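Local coordinates for protein type I modular polyketide synthase (Streptomyces albus subsp. albus, PDB 6IYR) that serves as the acyltransferase domain of module 8 of the salinomycin polyketide synthase, probably passing acyl extender units from coenzyme A to the acyl carrier protein, at residues E328-R331 with A332-L335; E367-Y370 with R371-R374; V448-D451 with T452-P455. All blocks are in the same frame, centred on the assembly; numbering follows the deposited sequence.

Interaction 1: E328-R331 with A332-L335; sequences EHIR and AEVL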
loop_
_atom_site.group_PDB
_atom_site.type_symbol
_atom_site.label_atom_id
_atom_site.label_comp_id
_atom_site.label_asym_id
_atom_site.label_seq_id
_atom_site.Cartn_x
_atom_site.Cartn_y
_atom_site.Cartn_z
ATOM N N GLU A 328 23.432 12.595 6.694
ATOM C CA GLU A 328 24.049 13.328 7.841
ATOM C C GLU A 328 24.070 14.797 7.571
ATOM O O GLU A 328 23.893 15.603 8.462
ATOM C CB GLU A 328 25.476 12.824 8.128
ATOM C CG GLU A 328 25.442 11.476 8.849
ATOM C CD GLU A 328 26.713 10.623 8.718
ATOM O OE1 GLU A 328 27.704 11.049 8.076
ATOM O OE2 GLU A 328 26.707 9.492 9.261
ATOM N N HIS A 329 24.167 15.148 6.302
ATOM C CA HIS A 329 24.210 16.545 5.893
ATOM C C HIS A 329 22.922 17.322 6.237
ATOM O O HIS A 329 22.949 18.527 6.374
ATOM C CB HIS A 329 24.504 16.556 4.389
ATOM C CG HIS A 329 24.282 17.867 3.713
ATOM N ND1 HIS A 329 25.151 18.932 3.861
ATOM C CD2 HIS A 329 23.474 18.190 2.672
ATOM C CE1 HIS A 329 24.785 19.913 3.051
ATOM N NE2 HIS A 329 23.772 19.482 2.313
ATOM N N ILE A 330 21.780 16.660 6.365
ATOM C CA ILE A 330 20.566 17.400 6.718
ATOM C C ILE A 330 20.044 17.042 8.122
ATOM O O ILE A 330 18.916 17.393 8.517
ATOM C CB ILE A 330 19.439 17.168 5.689
ATOM C CG1 ILE A 330 19.182 15.644 5.538
ATOM C CG2 ILE A 330 19.823 17.815 4.380
ATOM C CD1 ILE A 330 17.898 15.276 4.796
ATOM N N ARG A 331 20.852 16.332 8.879
ATOM C CA ARG A 331 20.416 15.925 10.213
ATOM C C ARG A 331 19.948 17.096 11.062
ATOM O O ARG A 331 18.879 17.034 11.695
ATOM C CB ARG A 331 21.536 15.198 10.913
ATOM C CG ARG A 331 21.189 14.781 12.323
ATOM C CD ARG A 331 22.447 14.393 13.074
ATOM N NE ARG A 331 22.160 13.252 13.931
ATOM C CZ ARG A 331 21.851 13.304 15.226
ATOM N NH1 ARG A 331 21.515 12.181 15.862
ATOM N NH2 ARG A 331 21.905 14.450 15.899
ATOM N N ALA A 332 20.775 18.125 11.185
ATOM C CA ALA A 332 20.429 19.202 12.125
ATOM C C ALA A 332 19.148 19.897 11.665
ATOM O O ALA A 332 18.299 20.247 12.464
ATOM C CB ALA A 332 21.564 20.198 12.262
ATOM N N GLU A 333 19.014 20.092 10.360
ATOM C CA GLU A 333 17.822 20.687 9.815
ATOM C C GLU A 333 16.587 19.847 10.146
ATOM O O GLU A 333 15.560 20.387 10.561
ATOM C CB GLU A 333 17.970 20.899 8.286
ATOM C CG GLU A 333 16.744 21.562 7.681
ATOM C CD GLU A 333 16.766 21.663 6.156
ATOM O OE1 GLU A 333 15.690 21.922 5.566
ATOM O OE2 GLU A 333 17.822 21.425 5.546
ATOM N N VAL A 334 16.668 18.535 9.974
ATOM C CA VAL A 334 15.505 17.669 10.225
ATOM C C VAL A 334 15.121 17.704 11.704
ATOM O O VAL A 334 13.959 17.981 12.077
ATOM C CB VAL A 334 15.770 16.198 9.787
ATOM C CG1 VAL A 334 14.679 15.266 10.306
ATOM C CG2 VAL A 334 15.838 16.121 8.273
ATOM N N LEU A 335 16.134 17.581 12.545
ATOM C CA LEU A 335 15.932 17.625 13.985
ATOM C C LEU A 335 15.311 18.932 14.417
ATOM O O LEU A 335 14.412 18.965 15.269
ATOM C CB LEU A 335 17.249 17.425 14.701
ATOM C CG LEU A 335 17.846 16.046 14.532
ATOM C CD1 LEU A 335 19.167 15.999 15.297
ATOM C CD2 LEU A 335 16.894 14.983 15.033
HETATM O O HOH W 1 23.186 18.125 9.726
HETATM O O HOH W 2 21.453 20.118 8.593
#
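I330 and R331 bond directly to V334 and L335 through their carbonyls, while the two residues before them reach the helix through water. At E328, water 1 donates to the carbonyl O and accepts from A332 N at 2.8 Å. The same carbonyl also receives R331 N from within its own segment. H329 repeats the pattern one residue on, where water 2 donates to H329 O and takes the N-H of E333 at 3.0 Å. Each water thus bridges a carbonyl and the amide four residues on. Direct bonding begins with I330, the N-cap residue of helix 331-337, whose O accepts V334 N at 2.9 Å with an N-H...O angle of 161°. With CG1 lodged between backbone N and carbonyl carbon (chi1 55°) and the chain extended beyond it, CD1 of I330 lies 4.1 Å from V334 CG2, the two side chains crossing at a slant. A248 of helix 235-248 touches both residues. R331 supplies the next bond, its O receiving L335 N at 2.9 Å in a nearly straight approach of 172°. Its side chain departs with CG opposite the backbone N and bends at chi3, carrying NH2 to within 3.2 Å of L335 CD1. L335 CG meanwhile rests 3.2 Å from R331 O. L335 CD1 lies obliquely beside the guanidinium, while NH1 faces E367 in a long, weak ion pair. Chemically, the opening turn is divided: apolar where I330 and V334 face helix 235-248, hydrated where two waters accept from A332 N and E333 N and pass the link to E328 O and H329 O.

Interaction 2: E367-Y370 with R371-R374; sequences EYWY and RNLR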
loop_
_atom_site.group_PDB
_atom_site.type_symbol
_atom_site.label_atom_id
_atom_site.label_comp_id
_atom_site.label_asym_id
_atom_site.label_seq_id
_atom_site.Cartn_x
_atom_site.Cartn_y
_atom_site.Cartn_z
ATOM N N GLU A 367 13.851 12.772 16.426
ATOM C CA GLU A 367 15.015 11.936 16.348
ATOM C C GLU A 367 14.622 10.630 15.661
ATOM O O GLU A 367 15.413 10.094 14.897
ATOM C CB GLU A 367 15.604 11.705 17.747
ATOM C CG GLU A 367 16.734 10.672 17.832
ATOM C CD GLU A 367 18.018 11.059 17.083
ATOM O OE1 GLU A 367 18.654 10.156 16.473
ATOM O OE2 GLU A 367 18.412 12.248 17.120
ATOM N N TYR A 368 13.463 10.064 16.017
ATOM C CA TYR A 368 12.945 8.906 15.290
ATOM C C TYR A 368 12.895 9.179 13.780
ATOM O O TYR A 368 13.265 8.332 12.994
ATOM C CB TYR A 368 11.546 8.497 15.770
ATOM C CG TYR A 368 11.070 7.231 15.126
ATOM C CD1 TYR A 368 11.394 6.005 15.666
ATOM C CD2 TYR A 368 10.375 7.254 13.922
ATOM C CE1 TYR A 368 10.980 4.836 15.063
ATOM C CE2 TYR A 368 10.013 6.084 13.271
ATOM C CZ TYR A 368 10.322 4.877 13.837
ATOM O OH TYR A 368 9.940 3.690 13.225
ATOM N N TRP A 369 12.321 10.300 13.393
ATOM C CA TRP A 369 12.108 10.579 11.980
ATOM C C TRP A 369 13.447 10.775 11.287
ATOM O O TRP A 369 13.630 10.280 10.177
ATOM C CB TRP A 369 11.129 11.752 11.752
ATOM C CG TRP A 369 9.760 11.398 12.207
ATOM C CD1 TRP A 369 9.104 11.915 13.275
ATOM C CD2 TRP A 369 8.990 10.246 11.787
ATOM N NE1 TRP A 369 7.986 11.179 13.549
ATOM C CE2 TRP A 369 7.889 10.148 12.648
ATOM C CE3 TRP A 369 9.115 9.322 10.740
ATOM C CZ2 TRP A 369 6.898 9.181 12.489
ATOM C CZ3 TRP A 369 8.178 8.301 10.627
ATOM C CH2 TRP A 369 7.042 8.282 11.460
ATOM N N TYR A 370 14.428 11.377 11.973
ATOM C CA TYR A 370 15.787 11.329 11.457
ATOM C C TYR A 370 16.342 9.924 11.307
ATOM O O TYR A 370 16.987 9.605 10.290
ATOM C CB TYR A 370 16.778 12.180 12.256
ATOM C CG TYR A 370 18.180 12.069 11.707
ATOM C CD1 TYR A 370 18.498 12.642 10.510
ATOM C CD2 TYR A 370 19.130 11.259 12.313
ATOM C CE1 TYR A 370 19.763 12.510 9.963
ATOM C CE2 TYR A 370 20.395 11.094 11.759
ATOM C CZ TYR A 370 20.691 11.721 10.559
ATOM O OH TYR A 370 21.936 11.597 9.997
ATOM N N ARG A 371 16.196 9.103 12.336
ATOM C CA ARG A 371 16.671 7.742 12.228
ATOM C C ARG A 371 16.080 6.994 11.075
ATOM O O ARG A 371 16.715 6.074 10.552
ATOM C CB ARG A 371 16.395 6.934 13.486
ATOM C CG ARG A 371 17.521 6.969 14.504
ATOM C CD ARG A 371 17.261 5.990 15.644
ATOM N NE ARG A 371 17.958 6.416 16.851
ATOM C CZ ARG A 371 17.433 7.170 17.815
ATOM N NH1 ARG A 371 18.186 7.517 18.858
ATOM N NH2 ARG A 371 16.157 7.554 17.758
ATOM N N ASN A 372 14.781 7.179 10.902
ATOM C CA ASN A 372 14.046 6.540 9.806
ATOM C C ASN A 372 14.740 6.845 8.481
ATOM O O ASN A 372 15.027 5.939 7.717
ATOM C CB ASN A 372 12.633 7.091 9.765
ATOM C CG ASN A 372 11.851 6.616 8.557
ATOM O OD1 ASN A 372 11.953 7.202 7.472
ATOM N ND2 ASN A 372 10.991 5.613 8.763
ATOM N N LEU A 373 15.055 8.121 8.264
ATOM C CA LEU A 373 15.726 8.572 7.026
ATOM C C LEU A 373 17.159 8.065 6.900
ATOM O O LEU A 373 17.614 7.711 5.813
ATOM C CB LEU A 373 15.687 10.097 6.947
ATOM C CG LEU A 373 16.141 10.747 5.639
ATOM C CD1 LEU A 373 15.278 10.296 4.461
ATOM C CD2 LEU A 373 16.026 12.249 5.845
ATOM N N ARG A 374 17.839 7.962 8.029
ATOM C CA ARG A 374 19.254 7.647 8.050
ATOM C C ARG A 374 19.549 6.171 7.964
ATOM O O ARG A 374 20.562 5.757 7.403
ATOM C CB ARG A 374 19.897 8.234 9.315
ATOM C CG ARG A 374 21.348 7.812 9.512
ATOM C CD ARG A 374 22.255 8.417 8.453
ATOM N NE ARG A 374 23.669 8.023 8.631
ATOM C CZ ARG A 374 24.194 6.897 8.171
ATOM N NH1 ARG A 374 23.433 5.960 7.622
ATOM N NH2 ARG A 374 25.496 6.695 8.253
HETATM O O HOH W 3 23.711 10.329 11.126
#
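N372 N donates to Y368 O at 2.8 Å, the shortest hydrogen bond between the two halves of this helical turn. The side chains of the same two residues share an acceptor, E223 OE1, which is hydrogen-bonded to both Y368 OH and N372 ND2; S352 also bonds Y368 OH, so the hydroxyl has two partners.

On another flank, E367 and R371 form a salt bridge of charges alone. E367 turns at chi2 (65°), and OE1 comes over the face of the guanidinium, 3.6 Å from R371 NH1 with no N-H aimed at it. The two planes stand 66° apart, and E367 CG lies 3.2 Å from R371 NH2.

Y370 and R374 run side by side. R374 CB sits over the tyrosine ring in a CH-pi contact, 4.1 Å from the Y370 ring centroid, and R374 CD reaches Y370 OH at 3.5 Å, while the far end of R374 is taken by E328 in a salt bridge.

N372 also bonds S220 O through ND2 and R245 NH2 through OD1. S220 lies in a GxSxG sequence, consistent with a nucleophile elbow, and R245, 25 residues later, probably corresponds to the arginine that in related acyltransferases binds the extender carboxylate; the contacts are consistent with helix 366-374 backing the active site of an acyltransferase fold.

Interaction 3: V448-D451 with T452-P455; sequences VDWD and TVRP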
loop_
_atom_site.group_PDB
_atom_site.type_symbol
_atom_site.label_atom_id
_atom_site.label_comp_id
_atom_site.label_asym_id
_atom_site.label_seq_id
_atom_site.Cartn_x
_atom_site.Cartn_y
_atom_site.Cartn_z
ATOM N N VAL A 448 -14.347 -7.548 4.727
ATOM C CA VAL A 448 -15.018 -6.471 4.050
ATOM C C VAL A 448 -16.493 -6.475 4.472
ATOM O O VAL A 448 -17.107 -7.529 4.607
ATOM C CB VAL A 448 -14.892 -6.663 2.521
ATOM C CG1 VAL A 448 -15.662 -5.584 1.757
ATOM C CG2 VAL A 448 -13.422 -6.685 2.130
ATOM N N ASP A 449 -17.051 -5.293 4.618
ATOM C CA ASP A 449 -18.464 -5.125 4.863
ATOM C C ASP A 449 -19.157 -4.595 3.624
ATOM O O ASP A 449 -19.060 -3.411 3.283
ATOM C CB ASP A 449 -18.670 -4.146 6.011
ATOM C CG ASP A 449 -20.150 -3.967 6.364
ATOM O OD1 ASP A 449 -21.015 -4.654 5.788
ATOM O OD2 ASP A 449 -20.462 -3.090 7.175
ATOM N N TRP A 450 -19.830 -5.481 2.902
ATOM C CA TRP A 450 -20.335 -5.129 1.575
ATOM C C TRP A 450 -21.428 -4.082 1.560
ATOM O O TRP A 450 -21.568 -3.366 0.571
ATOM C CB TRP A 450 -20.742 -6.377 0.825
ATOM C CG TRP A 450 -19.530 -7.172 0.468
ATOM C CD1 TRP A 450 -19.144 -8.341 1.005
ATOM C CD2 TRP A 450 -18.541 -6.827 -0.508
ATOM N NE1 TRP A 450 -17.966 -8.759 0.438
ATOM C CE2 TRP A 450 -17.595 -7.861 -0.524
ATOM C CE3 TRP A 450 -18.369 -5.743 -1.378
ATOM C CZ2 TRP A 450 -16.487 -7.851 -1.380
ATOM C CZ3 TRP A 450 -17.315 -5.763 -2.257
ATOM C CH2 TRP A 450 -16.367 -6.796 -2.232
ATOM N N ASP A 451 -22.094 -3.891 2.700
ATOM C CA ASP A 451 -23.030 -2.786 2.888
ATOM C C ASP A 451 -22.410 -1.406 2.640
ATOM O O ASP A 451 -23.130 -0.452 2.327
ATOM C CB ASP A 451 -23.626 -2.836 4.304
ATOM C CG ASP A 451 -24.569 -4.034 4.510
ATOM O OD1 ASP A 451 -25.052 -4.587 3.505
ATOM O OD2 ASP A 451 -24.816 -4.431 5.670
ATOM N N THR A 452 -21.084 -1.285 2.762
ATOM C CA THR A 452 -20.472 0.031 2.733
ATOM C C THR A 452 -20.231 0.481 1.308
ATOM O O THR A 452 -19.858 1.628 1.063
ATOM C CB THR A 452 -19.161 0.061 3.561
ATOM O OG1 THR A 452 -18.222 -0.906 3.058
ATOM C CG2 THR A 452 -19.480 -0.276 5.014
ATOM N N VAL A 453 -20.430 -0.438 0.371
ATOM C CA VAL A 453 -20.295 -0.139 -1.035
ATOM C C VAL A 453 -21.664 0.072 -1.660
ATOM O O VAL A 453 -22.440 -0.854 -1.804
ATOM C CB VAL A 453 -19.649 -1.303 -1.792
ATOM C CG1 VAL A 453 -19.751 -1.054 -3.300
ATOM C CG2 VAL A 453 -18.217 -1.484 -1.326
ATOM N N ARG A 454 -21.938 1.289 -2.083
ATOM C CA ARG A 454 -23.277 1.628 -2.460
ATOM C C ARG A 454 -23.391 1.792 -3.954
ATOM O O ARG A 454 -22.460 2.234 -4.629
ATOM C CB ARG A 454 -23.751 2.879 -1.732
ATOM C CG ARG A 454 -24.104 2.610 -0.274
ATOM C CD ARG A 454 -24.812 3.801 0.362
ATOM N NE ARG A 454 -24.548 3.890 1.802
ATOM C CZ ARG A 454 -24.625 5.006 2.530
ATOM N NH1 ARG A 454 -24.981 6.160 1.972
ATOM N NH2 ARG A 454 -24.346 4.967 3.828
ATOM N N PRO A 455 -24.506 1.314 -4.489
ATOM C CA PRO A 455 -24.924 1.747 -5.803
ATOM C C PRO A 455 -24.908 3.267 -5.898
ATOM O O PRO A 455 -24.587 3.786 -6.955
ATOM C CB PRO A 455 -26.343 1.204 -5.915
ATOM C CG PRO A 455 -26.426 0.086 -4.917
ATOM C CD PRO A 455 -25.507 0.473 -3.810
#
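A chi1 of 59° tucks T452 OG1 between its own backbone N and carbonyl carbon, and from there the hydroxyl turns back to D449 O. OG1 donates to that oxygen at 2.7 Å, coming in close to the direction of the C=O bond. T452 N binds the same D449 O at 3.0 Å, but from above the carbonyl plane. One carbonyl is thus gripped twice by one residue, by backbone and side chain together, which should fix the rotation of the threonine. Its CG2 is directed at the aspartate, lying 3.7 Å from D449 OD2, and the two side chains cross at about a right angle.

The other carboxylate oxygen, D449 OD1, receives D451 N in a weak bond of 3.4 Å, giving a loose Asx turn at the start of the bend. A second backbone bond follows, V453 N to W450 O at 3.1 Å, again from well above the carbonyl plane. V453 CG2 lies obliquely to the indole, 4.3 Å from W450 CE3. The indole packs in large part against helix 431-443: W442 meets it edge-to-face and L435 contacts both W450 and V453, while V448 CG1 covers one face.

Beyond the bend the chain straightens into strand 453-454, where R454 makes backbone bonds with L36 and S38. Two overlapping i to i+3 bonds, D449 O to T452 N and W450 O to V453 N, are the signature of consecutive type I turns forming a short 3-10 turn, here delivering the chain into a parallel strand pair with residues 36-37.

How the interactions relate
All three contacts are local, each closing a single turn of chain, and they follow one another without nesting or crossing. Interaction 1 begins helix 331-337 and interaction 2 lies along helix 366-374; though separated in sequence, their centres are only about 10 Å apart and they touch, with R331 CB packing on Y370 CE1 and E328 CA against Y370 OH. These two helices are thereby tied together, beside helix 235-248. Interaction 3 closes last, near the end of the modelled chain, on the opposite side of the chain's centre and about 39 Å from interaction 2 between centres. It instead joins helix 431-443 to the N-terminal residues through strand 453-454.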